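Local coordinates for delta toxin (Clostridium perfringens, PDB 2YGT), which is a haemolytic beta-pore-forming toxin that probably assembles into pores in the membranes of target cells, at residues I126-S129 with G133-T136. Residues are numbered along the deposited sequence; the frame is centred on the assembly and turned at random.
Sequences ISYS and GIDT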
loop_
_atom_site.group_PDB
_atom_site.type_symbol
_atom_site.label_atom_id
_atom_site.label_comp_id
_atom_site.label_asym_id
_atom_site.label_seq_id
_atom_site.Cartn_x
_atom_site.Cartn_y
_atom_site.Cartn_z
ATOM N N ILE A 126 -12.436 6.979 -4.042
ATOM C CA ILE A 126 -13.225 6.126 -4.922
ATOM C C ILE A 126 -14.701 6.473 -4.770
ATOM O O ILE A 126 -15.290 6.259 -3.713
ATOM C CB ILE A 126 -13.014 4.631 -4.602
ATOM C CG1 ILE A 126 -11.531 4.266 -4.721
ATOM C CG2 ILE A 126 -13.858 3.763 -5.527
ATOM C CD1 ILE A 126 -11.227 2.811 -4.417
ATOM N N SER A 127 -15.292 7.019 -5.825
ATOM C CA SER A 127 -16.676 7.467 -5.770
ATOM C C SER A 127 -17.577 6.660 -6.699
ATOM O O SER A 127 -17.238 6.424 -7.858
ATOM C CB SER A 127 -16.763 8.952 -6.117
ATOM O OG SER A 127 -15.904 9.705 -5.281
ATOM N N TYR A 128 -18.725 6.248 -6.174
ATOM C CA TYR A 128 -19.687 5.444 -6.916
ATOM C C TYR A 128 -20.967 6.234 -7.185
ATOM O O TYR A 128 -21.466 6.948 -6.315
ATOM C CB TYR A 128 -20.010 4.162 -6.140
ATOM C CG TYR A 128 -21.019 3.255 -6.821
ATOM C CD1 TYR A 128 -22.383 3.404 -6.597
ATOM C CD2 TYR A 128 -20.605 2.251 -7.687
ATOM C CE1 TYR A 128 -23.304 2.577 -7.220
ATOM C CE2 TYR A 128 -21.518 1.419 -8.314
ATOM C CZ TYR A 128 -22.863 1.585 -8.077
ATOM O OH TYR A 128 -23.774 0.762 -8.698
ATOM N N SER A 129 -21.488 6.107 -8.400
ATOM C CA SER A 129 -22.752 6.738 -8.759
ATOM C C SER A 129 -23.799 5.672 -9.037
ATOM O O SER A 129 -23.485 4.620 -9.597
ATOM C CB SER A 129 -22.582 7.626 -9.993
ATOM O OG SER A 129 -21.716 8.716 -9.726
ATOM N N GLY A 133 -21.544 3.827 -12.327
ATOM C CA GLY A 133 -20.414 4.700 -12.598
ATOM C C GLY A 133 -19.369 4.749 -11.497
ATOM O O GLY A 133 -19.699 4.746 -10.310
ATOM N N ILE A 134 -18.101 4.802 -11.898
ATOM C CA ILE A 134 -16.984 4.877 -10.959
ATOM C C ILE A 134 -16.062 6.057 -11.267
ATOM O O ILE A 134 -15.658 6.261 -12.414
ATOM C CB ILE A 134 -16.134 3.591 -10.989
ATOM C CG1 ILE A 134 -16.967 2.382 -10.558
ATOM C CG2 ILE A 134 -14.892 3.749 -10.117
ATOM C CD1 ILE A 134 -17.253 2.331 -9.073
ATOM N N ASP A 135 -15.724 6.828 -10.239
ATOM C CA ASP A 135 -14.747 7.899 -10.381
ATOM C C ASP A 135 -13.628 7.739 -9.363
ATOM O O ASP A 135 -13.876 7.657 -8.162
ATOM C CB ASP A 135 -15.401 9.272 -10.232
ATOM C CG ASP A 135 -14.417 10.409 -10.451
ATOM O OD1 ASP A 135 -13.702 10.782 -9.495
ATOM O OD2 ASP A 135 -14.347 10.922 -11.586
ATOM N N THR A 136 -12.393 7.694 -9.849
ATOM C CA THR A 136 -11.240 7.556 -8.969
ATOM C C THR A 136 -10.337 8.777 -9.064
ATOM O O THR A 136 -9.983 9.221 -10.155
ATOM C CB THR A 136 -10.427 6.288 -9.273
ATOM O OG1 THR A 136 -10.304 6.124 -10.690
ATOM C CG2 THR A 136 -11.115 5.063 -8.690
HETATM O O HOH W 1 -13.646 10.333 -6.662
HETATM O O HOH W 2 -23.683 5.533 -12.965
#
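Gly133 O receives one hydrogen bond, from Ser129 N at 2.9 Å, and one weaker CA-H...O contact, from Tyr128 CA at 3.5 Å. The Ser129 donor is tilted 29° out of the carbonyl plane. Further along, Ser127 and Asp135 form an antiparallel hydrogen-bonded pair. Ser127 N reaches Asp135 O at 2.8 Å, and Asp135 N returns to Ser127 O at 2.9 Å. Both bonds are nearly straight. A water bridges the two side chains on this face, 2.7 Å from Ser127 OG and 2.9 Å from Asp135 OD1. The segments belong to a beta hairpin, strands 121-128 and 134-137, in a small antiparallel sheet whose third strand is 148-155. The other face carries Tyr128, Ile134, Ile126 and Thr136, and Val232 of strand 224-235 packs on both isoleucines. With CG anti to the backbone N (chi1 179°), the Tyr128 ring lies beside the Ile134 side chain. Ile134 CD1 meets the ring at its edge, 3.6 Å from Tyr128 CD2. The Tyr128 OH bonds to Asp55. Ile126 and Thr136 run side by side, with Ile126 CG1 4.1 Å from Thr136 CG2. Thr136 OG1 makes a weak hydrogen bond to Asp110, which has been seen to bind zinc in a crystal structure of this protein.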